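Local coordinates for osmolarity sensor protein EnvZ (Escherichia coli, PDB 5XGA) that senses medium osmolarity as an inner-membrane histidine kinase, its periplasmic domain probably receiving signals while its cytoplasmic part phosphorylates the response regulator OmpR, at residues G85-R90 with V100-W105; Q12-L17 with S76-Q81; I53-N58 with P108-R113; Q70-L75 with V91-S96. All coordinates share one frame; numbering follows the deposited sequence.

Interaction 1. Residues G85-R90 with V100-W105; sequences GPTEVR and VWLKTW. With CPS (3-[(3-cholamidopropyl)dimethylammonio]-1-propanesulfonate), chain B.
Val89 and Leu102 form a non-hydrogen-bonded pair in the tightly packed middle of the hairpin, on its buried face, with Val89 CG2 against Leu102 CD1 at 3.9 Å. The other branch of Val89, CG1, runs to Val100 CG1 at 4.0 Å, and Met79 from helix 73-83 covers Val89 and Leu102. Strands 87-92 and 99-104 form an antiparallel beta hairpin in the middle of the five-stranded sheet, their short axes 4.8 Å apart. Two hydrogen-bonded pairs, Glu88 with Lys103 and Arg90 with Trp101, hold it; the Arg90 N to Trp101 O bond is 2.8 Å and nearly straight at 174°. The opposite face, where Glu88, Arg90 and Lys103 lie, is polar and partly exposed. There Arg90 NE makes a salt bridge to Glu88 OE2 at 2.9 Å, in its own guanidinium plane but from above the carboxylate, while Lys103 leans away toward Asn58 and the Pro108 carbonyl. Past Thr104 the ladder ends in a weak bond, Trp105 N to Pro86 O, and Pro86 CD lies over a face of the Trp105 indole, 3.8 Å from CG. Cutting Trp105 back to an alanine would probably open a gap beneath the Pro86 ring and leave its loop without the indole support. Thr104 OG1, set between its backbone N and carbonyl carbon by a chi1 of 82°, hydrogen-bonds CPS O2 at 2.6 Å and brings the end of strand 99-104 into the CPS pocket.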
# COMPACT_ATOMS: atom_id res chain seq x y z
N GLY A 85 -5.15 -9.47 -6.72
CA GLY A 85 -5.56 -8.91 -7.99
C GLY A 85 -4.43 -8.11 -8.61
O GLY A 85 -3.45 -7.82 -7.93
N PRO A 86 -4.55 -7.77 -9.91
CA PRO A 86 -3.49 -7.05 -10.63
C PRO A 86 -3.15 -5.72 -9.98
O PRO A 86 -4.03 -4.88 -9.73
CB PRO A 86 -4.08 -6.84 -12.02
CG PRO A 86 -5.03 -7.98 -12.19
CD PRO A 86 -5.64 -8.17 -10.82
N THR A 87 -1.86 -5.51 -9.74
CA THR A 87 -1.42 -4.33 -9.02
C THR A 87 -0.17 -3.75 -9.65
O THR A 87 0.61 -4.46 -10.28
CB THR A 87 -1.16 -4.68 -7.54
OG1 THR A 87 -2.33 -5.29 -6.99
CG2 THR A 87 -0.82 -3.44 -6.75
N GLU A 88 0.02 -2.44 -9.47
CA GLU A 88 1.25 -1.78 -9.86
C GLU A 88 1.83 -1.08 -8.62
O GLU A 88 1.13 -0.34 -7.95
CB GLU A 88 1.00 -0.78 -10.98
CG GLU A 88 2.09 0.26 -11.20
CD GLU A 88 3.31 -0.28 -11.90
OE1 GLU A 88 3.76 -1.38 -11.51
OE2 GLU A 88 3.82 0.38 -12.82
N VAL A 89 3.11 -1.34 -8.33
CA VAL A 89 3.81 -0.62 -7.28
C VAL A 89 4.97 0.14 -7.91
O VAL A 89 5.81 -0.45 -8.58
CB VAL A 89 4.35 -1.56 -6.18
CG1 VAL A 89 5.30 -0.81 -5.25
CG2 VAL A 89 3.18 -2.22 -5.40
N ARG A 90 5.00 1.45 -7.69
CA ARG A 90 6.13 2.26 -8.13
C ARG A 90 6.75 2.93 -6.92
O ARG A 90 6.04 3.23 -5.94
CB ARG A 90 5.69 3.30 -9.15
CG ARG A 90 5.13 2.71 -10.43
CD ARG A 90 5.04 3.74 -11.54
NE ARG A 90 4.11 3.29 -12.56
CZ ARG A 90 3.49 4.10 -13.41
NH1 ARG A 90 3.71 5.41 -13.36
NH2 ARG A 90 2.63 3.60 -14.29
N VAL A 100 5.94 5.17 -1.67
CA VAL A 100 5.35 4.12 -2.50
C VAL A 100 4.10 4.64 -3.19
O VAL A 100 3.27 5.33 -2.57
CB VAL A 100 5.00 2.86 -1.67
CG1 VAL A 100 4.16 1.87 -2.52
CG2 VAL A 100 6.27 2.19 -1.16
N TRP A 101 4.00 4.36 -4.48
CA TRP A 101 2.83 4.70 -5.27
C TRP A 101 2.20 3.38 -5.72
O TRP A 101 2.88 2.53 -6.28
CB TRP A 101 3.21 5.56 -6.48
CG TRP A 101 3.63 6.95 -6.11
CD1 TRP A 101 4.89 7.37 -5.77
CD2 TRP A 101 2.79 8.10 -6.03
NE1 TRP A 101 4.87 8.72 -5.49
CE2 TRP A 101 3.59 9.19 -5.65
CE3 TRP A 101 1.42 8.32 -6.26
CZ2 TRP A 101 3.08 10.47 -5.48
CZ3 TRP A 101 0.91 9.59 -6.10
CH2 TRP A 101 1.74 10.66 -5.71
N LEU A 102 0.91 3.23 -5.44
CA LEU A 102 0.20 1.96 -5.60
C LEU A 102 -1.08 2.18 -6.40
O LEU A 102 -1.84 3.11 -6.11
CB LEU A 102 -0.12 1.35 -4.23
CG LEU A 102 -1.10 0.19 -4.17
CD1 LEU A 102 -0.47 -1.08 -4.76
CD2 LEU A 102 -1.58 -0.06 -2.76
N LYS A 103 -1.30 1.34 -7.41
CA LYS A 103 -2.56 1.32 -8.13
C LYS A 103 -3.03 -0.13 -8.22
O LYS A 103 -2.22 -1.03 -8.43
CB LYS A 103 -2.42 1.95 -9.52
CG LYS A 103 -3.72 1.97 -10.32
CD LYS A 103 -3.63 2.80 -11.59
CE LYS A 103 -3.94 4.28 -11.32
NZ LYS A 103 -4.08 5.04 -12.60
N THR A 104 -4.33 -0.36 -8.04
CA THR A 104 -4.86 -1.73 -8.11
C THR A 104 -6.02 -1.83 -9.07
O THR A 104 -6.60 -0.83 -9.48
CB THR A 104 -5.37 -2.27 -6.76
OG1 THR A 104 -6.71 -1.78 -6.52
CG2 THR A 104 -4.43 -1.89 -5.60
N TRP A 105 -6.38 -3.07 -9.38
CA TRP A 105 -7.43 -3.33 -10.36
C TRP A 105 -8.78 -2.83 -9.86
O TRP A 105 -9.68 -2.58 -10.65
CB TRP A 105 -7.50 -4.83 -10.69
CG TRP A 105 -8.18 -5.65 -9.62
CD1 TRP A 105 -9.44 -6.20 -9.68
CD2 TRP A 105 -7.66 -6.01 -8.33
NE1 TRP A 105 -9.72 -6.88 -8.52
CE2 TRP A 105 -8.64 -6.78 -7.68
CE3 TRP A 105 -6.45 -5.76 -7.68
CZ2 TRP A 105 -8.46 -7.30 -6.39
CZ3 TRP A 105 -6.26 -6.28 -6.40
CH2 TRP A 105 -7.27 -7.04 -5.77
C1 CPS B . -7.29 0.35 -1.64
C2 CPS B . -8.26 1.49 -1.44
C3 CPS B . -10.05 -0.16 -0.69
C4 CPS B . -11.49 -0.59 -0.79
C5 CPS B . -12.43 0.55 -0.56
C6 CPS B . -12.06 1.66 -1.51
C7 CPS B . -13.14 2.69 -1.40
C8 CPS B . -14.36 1.81 -1.20
C9 CPS B . -13.87 0.38 -0.99
C10 CPS B . -12.32 0.92 0.92
C11 CPS B . -8.10 1.94 -0.01
C12 CPS B . -7.23 -0.11 -3.09
C13 CPS B . -6.81 1.04 -3.97
C14 CPS B . -7.85 2.14 -3.85
C15 CPS B . -7.95 2.62 -2.43
C16 CPS B . -8.92 3.78 -2.33
C17 CPS B . -10.38 3.34 -2.34
C18 CPS B . -10.64 2.18 -1.35
C19 CPS B . -9.70 1.02 -1.59
C20 CPS B . -14.83 -0.43 -0.09
C21 CPS B . -14.32 -1.79 0.38
C22 CPS B . -16.21 -0.57 -0.73
C23 CPS B . -17.33 -1.08 0.15
C24 CPS B . -18.67 -0.53 -0.34
C25 CPS B . -20.58 0.97 0.06
C26 CPS B . -21.08 2.05 1.04
C27 CPS B . -22.37 2.76 0.62
C28 CPS B . -23.49 2.70 2.72
C29 CPS B . -21.94 4.45 2.28
C30 CPS B . -23.98 4.48 1.07
N1 CPS B . -19.29 0.37 0.43
N2 CPS B . -22.97 3.59 1.68
O1 CPS B . -19.17 -0.90 -1.39
O2 CPS B . -6.61 0.56 -5.30
O3 CPS B . -10.80 3.06 -3.67
O4 CPS B . -11.70 -1.06 -2.10

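Interaction 2. Residues Q12-L17 with S76-Q81; sequences QFNKVL and SHQMAQ
Gln78 reaches across from helix 76-81 with its chain fully extended and puts both ends of its amide to work on helix 12-17. NE2 donates to Asn14 OD1 at 2.9 Å, landing on a lone pair in the carbonyl plane; the two side chains run antiparallel, with only a modest tilt between their amide planes. On the far end of the same amide, OE1 accepts from Lys15 NZ, also at 2.9 Å. The lysine crosses the glutamine at about a right angle and doubles back through its last two torsions, which brings the ammonium in above the carbonyl plane, 43° out of it. With a bond at each end, the Gln78 amide has its flip settled. Deeper in, the Met79 CE methyl fills the space beside Asn14: it sits 3.4 Å from Asn14 ND2 and 3.8 Å from Leu17 CD2. Two successive bends, the first at chi2 (74°), curl the thioether toward those neighbours. Asn14 ND2 is thus buried against a methyl group and has no polar partner in the model.

Further out, the sheet lies beneath these groups and probably fixes their positions. Met79 also rests on Thr87, Asn14 touches Val89, and Leu17 packs on Val100 and Val114. Ser76, one turn before Ala80, hydrogen-bonds through OG to Val89 N, tying its helix to the neighbouring strand. The two helices run nearly parallel, crossing at -21° with segment axes 9.7 Å apart, packed side by side on one face of an antiparallel sheet, as in an alpha/beta sensor domain.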
# COMPACT_ATOMS: atom_id res chain seq x y z
N GLN A 12 10.50 -4.74 3.51
CA GLN A 12 9.66 -4.99 4.68
C GLN A 12 8.42 -4.09 4.69
O GLN A 12 7.33 -4.52 5.09
CB GLN A 12 10.47 -4.74 5.95
CG GLN A 12 9.74 -5.07 7.22
CD GLN A 12 10.66 -4.94 8.40
OE1 GLN A 12 11.62 -4.16 8.36
NE2 GLN A 12 10.40 -5.72 9.45
N PHE A 13 8.60 -2.84 4.25
CA PHE A 13 7.50 -1.90 4.22
C PHE A 13 6.42 -2.36 3.24
O PHE A 13 5.24 -2.28 3.54
CB PHE A 13 7.97 -0.51 3.83
CG PHE A 13 6.88 0.51 3.80
CD1 PHE A 13 6.33 0.99 4.97
CD2 PHE A 13 6.40 1.00 2.60
CE1 PHE A 13 5.32 1.94 4.94
CE2 PHE A 13 5.39 1.95 2.57
CZ PHE A 13 4.86 2.42 3.73
N ASN A 14 6.85 -2.84 2.08
CA ASN A 14 5.91 -3.39 1.10
C ASN A 14 5.10 -4.55 1.67
O ASN A 14 3.89 -4.69 1.40
CB ASN A 14 6.67 -3.84 -0.16
CG ASN A 14 5.76 -4.02 -1.36
OD1 ASN A 14 5.59 -5.13 -1.88
ND2 ASN A 14 5.17 -2.91 -1.81
N LYS A 15 5.75 -5.40 2.46
CA LYS A 15 5.05 -6.54 3.06
C LYS A 15 4.00 -6.05 4.03
O LYS A 15 2.87 -6.55 4.06
CB LYS A 15 6.02 -7.48 3.79
CG LYS A 15 7.04 -8.17 2.91
CD LYS A 15 7.79 -9.25 3.70
CE LYS A 15 7.05 -10.58 3.61
NZ LYS A 15 6.87 -10.99 2.18
N VAL A 16 4.39 -5.08 4.84
CA VAL A 16 3.50 -4.48 5.83
C VAL A 16 2.32 -3.81 5.15
O VAL A 16 1.15 -4.06 5.47
CB VAL A 16 4.24 -3.45 6.68
CG1 VAL A 16 3.25 -2.56 7.41
CG2 VAL A 16 5.18 -4.17 7.64
N LEU A 17 2.63 -2.95 4.19
CA LEU A 17 1.62 -2.25 3.41
C LEU A 17 0.60 -3.21 2.78
O LEU A 17 -0.61 -2.97 2.81
CB LEU A 17 2.30 -1.42 2.34
CG LEU A 17 1.43 -0.62 1.40
CD1 LEU A 17 0.66 0.41 2.19
CD2 LEU A 17 2.32 0.04 0.36
N SER A 76 5.65 -5.24 -7.07
CA SER A 76 4.32 -5.26 -7.68
C SER A 76 3.70 -6.66 -7.62
O SER A 76 2.52 -6.81 -7.34
CB SER A 76 4.39 -4.76 -9.13
OG SER A 76 4.92 -3.43 -9.20
N HIS A 77 4.49 -7.69 -7.92
CA HIS A 77 3.97 -9.05 -7.87
C HIS A 77 3.67 -9.47 -6.43
O HIS A 77 2.63 -10.08 -6.14
CB HIS A 77 4.95 -10.03 -8.50
CG HIS A 77 4.82 -10.14 -9.98
ND1 HIS A 77 3.95 -11.02 -10.59
CD2 HIS A 77 5.43 -9.47 -10.98
CE1 HIS A 77 4.04 -10.90 -11.90
NE2 HIS A 77 4.93 -9.96 -12.17
N GLN A 78 4.58 -9.12 -5.53
CA GLN A 78 4.42 -9.43 -4.11
C GLN A 78 3.14 -8.77 -3.60
O GLN A 78 2.36 -9.38 -2.88
CB GLN A 78 5.64 -8.96 -3.30
CG GLN A 78 5.53 -9.24 -1.80
CD GLN A 78 6.75 -8.79 -0.99
OE1 GLN A 78 7.38 -9.60 -0.31
NE2 GLN A 78 7.07 -7.50 -1.06
N MET A 79 2.91 -7.52 -3.98
CA MET A 79 1.69 -6.81 -3.61
C MET A 79 0.48 -7.46 -4.28
O MET A 79 -0.53 -7.73 -3.63
CB MET A 79 1.80 -5.33 -4.00
CG MET A 79 0.54 -4.51 -3.72
SD MET A 79 0.28 -4.16 -1.96
CE MET A 79 1.77 -3.21 -1.57
N ALA A 80 0.59 -7.74 -5.58
CA ALA A 80 -0.54 -8.35 -6.31
C ALA A 80 -1.00 -9.66 -5.67
O ALA A 80 -2.20 -9.91 -5.52
CB ALA A 80 -0.15 -8.60 -7.78
N GLN A 81 -0.03 -10.48 -5.30
CA GLN A 81 -0.32 -11.77 -4.68
C GLN A 81 -1.05 -11.63 -3.34
O GLN A 81 -1.93 -12.43 -3.03
CB GLN A 81 0.96 -12.57 -4.47
CG GLN A 81 0.85 -14.03 -4.86
CD GLN A 81 2.12 -14.54 -5.50
OE1 GLN A 81 3.19 -13.96 -5.33
NE2 GLN A 81 2.00 -15.64 -6.26

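Interaction 3. Residues I53-N58 with P108-R113; sequences ISLYSN and PNIWVR. With CPS (3-[(3-cholamidopropyl)dimethylammonio]-1-propanesulfonate), chain B.
Ser54 to Tyr56 pair with Trp111 to Arg113 as antiparallel strands, and the contact adds strand 54-57 as an outermost strand to the five-stranded sheet. Ser54 with Arg113 and Tyr56 with Trp111 are the hydrogen-bonded pairs; Arg113 N to Ser54 O measures 2.8 Å. The Tyr56 ring runs beside the Arg113 chain, with CE1 3.7 Å from Arg113 CD. Arg113 stays extended from CG to NE, which keeps its methylenes against the tyrosine while the guanidinium plane stands 43° from the ring. Water 1 then joins three atoms: it accepts from Arg113 NH1 at the edge of the guanidinium, in that group's plane, donates to Arg113 O, and bonds to Ser54 OG at 2.9 Å. Tyr56 also meets Trp101 edge to face and touches Ala61 and Ala64 of helix 58-64. With an alanine replacing Tyr56, the Arg113 methylenes would probably lose their apolar neighbour and the edge of Trp101 its aromatic partner.

The other face is aliphatic. Leu55 CD2 sits 3.9 Å from Val112 CG2, the two side chains pointing the same way, and 4.1 Å from Ile110 CG2. CPS lies on this surface: its C16 is 3.9 Å from Leu55 CD2 and its C13 is 3.8 Å from Val112 CG2, while a second CPS touches Ile110. One sheet edge therefore carries two chemistries, a mixed aromatic and charged face braced by water, and a greasy face that suits the steroid skeleton of the detergent.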
# COMPACT_ATOMS: atom_id res chain seq x y z
N ILE A 53 -2.13 7.28 4.07
CA ILE A 53 -2.51 7.18 2.68
C ILE A 53 -3.08 8.50 2.18
O ILE A 53 -3.95 9.09 2.82
CB ILE A 53 -3.55 6.07 2.46
CG1 ILE A 53 -2.88 4.70 2.53
CG2 ILE A 53 -4.33 6.28 1.14
CD1 ILE A 53 -3.86 3.55 2.70
N SER A 54 -2.58 8.96 1.03
CA SER A 54 -3.24 10.01 0.26
C SER A 54 -3.73 9.39 -1.03
O SER A 54 -3.06 8.51 -1.59
CB SER A 54 -2.29 11.17 -0.05
OG SER A 54 -1.89 11.83 1.14
N LEU A 55 -4.89 9.84 -1.50
CA LEU A 55 -5.46 9.39 -2.78
C LEU A 55 -5.32 10.46 -3.84
O LEU A 55 -5.71 11.61 -3.62
CB LEU A 55 -6.93 9.02 -2.63
CG LEU A 55 -7.28 8.00 -1.55
CD1 LEU A 55 -8.77 7.69 -1.60
CD2 LEU A 55 -6.46 6.73 -1.76
N TYR A 56 -4.77 10.08 -4.99
CA TYR A 56 -4.49 11.00 -6.09
C TYR A 56 -5.21 10.61 -7.38
O TYR A 56 -5.26 9.44 -7.72
CB TYR A 56 -3.00 11.05 -6.39
CG TYR A 56 -2.18 11.87 -5.43
CD1 TYR A 56 -1.98 11.46 -4.12
CD2 TYR A 56 -1.57 13.05 -5.85
CE1 TYR A 56 -1.21 12.21 -3.25
CE2 TYR A 56 -0.81 13.81 -4.98
CZ TYR A 56 -0.63 13.39 -3.68
OH TYR A 56 0.15 14.15 -2.82
N SER A 57 -5.73 11.60 -8.10
CA SER A 57 -6.15 11.38 -9.48
C SER A 57 -4.90 11.13 -10.32
O SER A 57 -3.80 11.47 -9.90
CB SER A 57 -6.92 12.58 -10.03
OG SER A 57 -6.07 13.70 -10.13
N ASN A 58 -5.08 10.54 -11.50
CA ASN A 58 -3.96 10.31 -12.41
C ASN A 58 -3.19 11.59 -12.71
O ASN A 58 -1.95 11.61 -12.70
CB ASN A 58 -4.45 9.68 -13.72
CG ASN A 58 -5.07 8.31 -13.50
OD1 ASN A 58 -4.66 7.58 -12.60
ND2 ASN A 58 -6.07 7.96 -14.31
N PRO A 108 -8.87 1.67 -10.79
CA PRO A 108 -7.91 1.93 -11.86
C PRO A 108 -7.62 3.41 -12.10
O PRO A 108 -6.60 3.72 -12.73
CB PRO A 108 -8.60 1.32 -13.09
CG PRO A 108 -10.02 1.20 -12.74
CD PRO A 108 -10.07 0.96 -11.27
N ASN A 109 -8.47 4.30 -11.61
CA ASN A 109 -8.25 5.73 -11.82
C ASN A 109 -7.77 6.48 -10.56
O ASN A 109 -7.76 7.71 -10.54
CB ASN A 109 -9.52 6.39 -12.34
CG ASN A 109 -9.92 5.89 -13.72
OD1 ASN A 109 -9.10 5.84 -14.64
ND2 ASN A 109 -11.18 5.50 -13.86
N ILE A 110 -7.37 5.73 -9.53
CA ILE A 110 -6.83 6.30 -8.29
C ILE A 110 -5.40 5.81 -8.04
O ILE A 110 -5.14 4.60 -8.09
CB ILE A 110 -7.70 5.95 -7.06
CG1 ILE A 110 -9.10 6.54 -7.19
CG2 ILE A 110 -7.04 6.41 -5.76
CD1 ILE A 110 -9.11 8.05 -7.39
N TRP A 111 -4.49 6.73 -7.75
CA TRP A 111 -3.19 6.35 -7.21
C TRP A 111 -3.18 6.48 -5.69
O TRP A 111 -3.63 7.49 -5.14
CB TRP A 111 -2.08 7.21 -7.81
CG TRP A 111 -1.64 6.76 -9.17
CD1 TRP A 111 -2.05 7.25 -10.38
CD2 TRP A 111 -0.70 5.71 -9.46
NE1 TRP A 111 -1.42 6.59 -11.40
CE2 TRP A 111 -0.58 5.64 -10.87
CE3 TRP A 111 0.05 4.84 -8.68
CZ2 TRP A 111 0.24 4.71 -11.50
CZ3 TRP A 111 0.89 3.93 -9.31
CH2 TRP A 111 0.96 3.86 -10.70
N VAL A 112 -2.65 5.47 -5.02
CA VAL A 112 -2.50 5.49 -3.57
C VAL A 112 -1.07 5.89 -3.23
O VAL A 112 -0.12 5.22 -3.65
CB VAL A 112 -2.84 4.11 -2.95
CG1 VAL A 112 -2.45 4.05 -1.50
CG2 VAL A 112 -4.33 3.79 -3.14
N ARG A 113 -0.91 6.99 -2.49
CA ARG A 113 0.42 7.45 -2.11
C ARG A 113 0.68 7.16 -0.64
O ARG A 113 -0.06 7.61 0.22
CB ARG A 113 0.58 8.95 -2.36
CG ARG A 113 1.98 9.46 -2.00
CD ARG A 113 2.00 10.98 -1.90
NE ARG A 113 3.35 11.47 -1.62
CZ ARG A 113 3.83 11.71 -0.41
NH1 ARG A 113 3.07 11.53 0.67
NH2 ARG A 113 5.07 12.16 -0.26
C1 CPS B . -7.29 0.35 -1.64
C2 CPS B . -8.26 1.49 -1.44
C3 CPS B . -10.05 -0.16 -0.69
C4 CPS B . -11.49 -0.59 -0.79
C5 CPS B . -12.43 0.55 -0.56
C6 CPS B . -12.06 1.66 -1.51
C7 CPS B . -13.14 2.69 -1.40
C8 CPS B . -14.36 1.81 -1.20
C9 CPS B . -13.87 0.38 -0.99
C10 CPS B . -12.32 0.92 0.92
C11 CPS B . -8.10 1.94 -0.01
C12 CPS B . -7.23 -0.11 -3.09
C13 CPS B . -6.81 1.04 -3.97
C14 CPS B . -7.85 2.14 -3.85
C15 CPS B . -7.95 2.62 -2.43
C16 CPS B . -8.92 3.78 -2.33
C17 CPS B . -10.38 3.34 -2.34
C18 CPS B . -10.64 2.18 -1.35
C19 CPS B . -9.70 1.02 -1.59
C20 CPS B . -14.83 -0.43 -0.09
C21 CPS B . -14.32 -1.79 0.38
C22 CPS B . -16.21 -0.57 -0.73
C23 CPS B . -17.33 -1.08 0.15
C24 CPS B . -18.67 -0.53 -0.34
C25 CPS B . -20.58 0.97 0.06
C26 CPS B . -21.08 2.05 1.04
C27 CPS B . -22.37 2.76 0.62
C28 CPS B . -23.49 2.70 2.72
C29 CPS B . -21.94 4.45 2.28
C30 CPS B . -23.98 4.48 1.07
N1 CPS B . -19.29 0.37 0.43
N2 CPS B . -22.97 3.59 1.68
O1 CPS B . -19.17 -0.90 -1.39
O2 CPS B . -6.61 0.56 -5.30
O3 CPS B . -10.80 3.06 -3.67
O4 CPS B . -11.70 -1.06 -2.10
O HOH W 1 0.54 10.24 1.15
O HOH W 2 -7.76 9.81 -12.29

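Interaction 4. Residues Q70-L75 with V91-S96; sequences QHYEFL and VEVNKS
Gln70 and Val91 form the one antiparallel bridge between these segments, where the very short strand 70-71 joins the edge of the sheet just before helix 73-83 begins. Val91 N donates to Gln70 O at 2.9 Å, and Gln70 N returns a bond of 3.1 Å to Val91 O. The return bond is skewed, since Gln70 N stands 53° above the carbonyl plane of Val91. Val91 is the hub of the side-chain packing. Its CG2 methyl sits over one face of the Tyr72 ring, 3.9 Å from the centroid and 15° off the normal, a CH-pi contact. From the same methyl, Leu75 CD1 is also 3.9 Å away, and CG2 thus touches both the ring face and the leucine branch. With CG1 anti to the backbone N (chi1 -177°), CG2 takes that place anti to the carbonyl carbon. At the outer end of the ring, Tyr72 OH lies 3.7 Å from Val93 CG1. Leu10 of helix 10-24 touches Tyr72, Leu75 and Val91 together and finishes this small apolar cluster. On the exposed side, at the start of the helix, His71 NE2 donates in its ring plane to Glu73 OE1 at 2.6 Å, while His71 ND1 bonds Glu88. Tyr72 occupies the N-cap position of helix 73-83, and its backbone pairs with Val89. The arrangement is that of two antiparallel neighbours in a sheet joined by a helix, with the aromatic residue at the strand-to-helix corner folded down onto the partner strand.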
# COMPACT_ATOMS: atom_id res chain seq x y z
N GLN A 70 9.69 4.88 -10.10
CA GLN A 70 10.02 3.80 -11.03
C GLN A 70 9.29 2.51 -10.69
O GLN A 70 9.08 2.21 -9.51
CB GLN A 70 11.53 3.55 -11.03
CG GLN A 70 12.38 4.81 -10.84
CD GLN A 70 13.02 4.89 -9.46
OE1 GLN A 70 12.59 5.67 -8.60
NE2 GLN A 70 14.04 4.07 -9.24
N HIS A 71 8.93 1.74 -11.71
CA HIS A 71 8.23 0.48 -11.54
C HIS A 71 9.11 -0.53 -10.80
O HIS A 71 10.28 -0.69 -11.13
CB HIS A 71 7.80 -0.08 -12.91
CG HIS A 71 7.30 -1.50 -12.87
ND1 HIS A 71 5.98 -1.81 -12.63
CD2 HIS A 71 7.94 -2.68 -13.07
CE1 HIS A 71 5.83 -3.13 -12.67
NE2 HIS A 71 7.00 -3.67 -12.93
N TYR A 72 8.56 -1.16 -9.78
CA TYR A 72 9.24 -2.25 -9.08
C TYR A 72 8.51 -3.57 -9.34
O TYR A 72 7.39 -3.77 -8.87
CB TYR A 72 9.30 -1.98 -7.59
CG TYR A 72 10.47 -1.11 -7.19
CD1 TYR A 72 10.61 0.17 -7.72
CD2 TYR A 72 11.42 -1.57 -6.30
CE1 TYR A 72 11.68 0.97 -7.35
CE2 TYR A 72 12.50 -0.78 -5.93
CZ TYR A 72 12.62 0.49 -6.46
OH TYR A 72 13.68 1.27 -6.09
N GLU A 73 9.15 -4.46 -10.08
CA GLU A 73 8.49 -5.66 -10.58
C GLU A 73 8.22 -6.64 -9.45
O GLU A 73 7.11 -7.14 -9.31
CB GLU A 73 9.33 -6.32 -11.68
CG GLU A 73 8.75 -7.60 -12.26
CD GLU A 73 7.57 -7.38 -13.19
OE1 GLU A 73 7.18 -6.21 -13.40
OE2 GLU A 73 7.02 -8.38 -13.71
N PHE A 74 9.24 -6.91 -8.64
CA PHE A 74 9.03 -7.86 -7.56
C PHE A 74 8.01 -7.30 -6.56
O PHE A 74 7.09 -8.00 -6.16
CB PHE A 74 10.33 -8.20 -6.85
CG PHE A 74 10.15 -9.17 -5.72
CD1 PHE A 74 9.83 -10.49 -5.97
CD2 PHE A 74 10.26 -8.75 -4.40
CE1 PHE A 74 9.64 -11.39 -4.93
CE2 PHE A 74 10.08 -9.64 -3.36
CZ PHE A 74 9.77 -10.96 -3.62
N LEU A 75 8.18 -6.04 -6.16
CA LEU A 75 7.22 -5.46 -5.22
C LEU A 75 5.80 -5.51 -5.77
O LEU A 75 4.85 -5.77 -5.03
CB LEU A 75 7.60 -4.01 -4.89
CG LEU A 75 8.96 -3.73 -4.23
CD1 LEU A 75 9.04 -2.26 -3.88
CD2 LEU A 75 9.20 -4.60 -2.99
N VAL A 91 8.06 3.15 -6.94
CA VAL A 91 8.70 3.76 -5.78
C VAL A 91 9.50 4.99 -6.17
O VAL A 91 10.35 4.95 -7.08
CB VAL A 91 9.64 2.80 -5.04
CG1 VAL A 91 10.22 3.50 -3.80
CG2 VAL A 91 8.88 1.53 -4.63
N GLU A 92 9.21 6.07 -5.47
CA GLU A 92 9.89 7.34 -5.61
C GLU A 92 10.97 7.36 -4.56
O GLU A 92 10.69 7.56 -3.37
CB GLU A 92 8.89 8.49 -5.47
CG GLU A 92 9.45 9.86 -5.26
CD GLU A 92 8.33 10.88 -5.07
OE1 GLU A 92 8.63 12.08 -4.98
OE2 GLU A 92 7.16 10.46 -5.01
N VAL A 93 12.20 7.09 -4.99
CA VAL A 93 13.31 6.99 -4.05
C VAL A 93 13.94 8.36 -3.88
O VAL A 93 14.93 8.52 -3.17
CB VAL A 93 14.35 5.96 -4.52
CG1 VAL A 93 13.83 4.55 -4.29
CG2 VAL A 93 14.70 6.19 -5.99
N ASN A 94 13.34 9.34 -4.55
CA ASN A 94 13.61 10.74 -4.24
C ASN A 94 13.06 11.04 -2.85
O ASN A 94 12.34 10.22 -2.28
CB ASN A 94 12.99 11.68 -5.29
CG ASN A 94 12.35 10.93 -6.46
OD1 ASN A 94 12.65 9.76 -6.71
ND2 ASN A 94 11.48 11.63 -7.19
N LYS A 95 13.39 12.22 -2.32
CA LYS A 95 13.00 12.60 -0.97
C LYS A 95 13.77 11.75 0.04
O LYS A 95 13.49 11.77 1.24
CB LYS A 95 11.49 12.45 -0.77
CG LYS A 95 10.64 13.17 -1.82
CD LYS A 95 9.24 12.58 -1.92
CE LYS A 95 8.24 13.34 -1.05
NZ LYS A 95 8.58 13.30 0.39
N SER A 96 14.75 11.00 -0.46
CA SER A 96 15.64 10.16 0.35
C SER A 96 14.89 9.07 1.15
O SER A 96 15.34 7.92 1.22
CB SER A 96 16.47 11.03 1.30
OG SER A 96 17.61 10.33 1.77

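Interactions 1, 3 and 4 belong to one antiparallel sheet: interaction 1 is its central hairpin, whereas 3 and 4 attach the two outermost strands. Interaction 2, the helix pair laid on that sheet, is the buried contact, its centre about 7 Å from the centre of the chain; the other three are partly buried, and interaction 4 lies farthest out, at about 13 Å. Strand 87-92 serves both 1 and 4, and helix 73-83 both 2 and 4. Interactions 1 and 3 meet through neighbouring strands, and both touch CPS. Regular backbone bonding carries 1 and 3, an amide pair, a lysine and a methionine methyl carry 2, and a single bridge plus apolar packing carries 4.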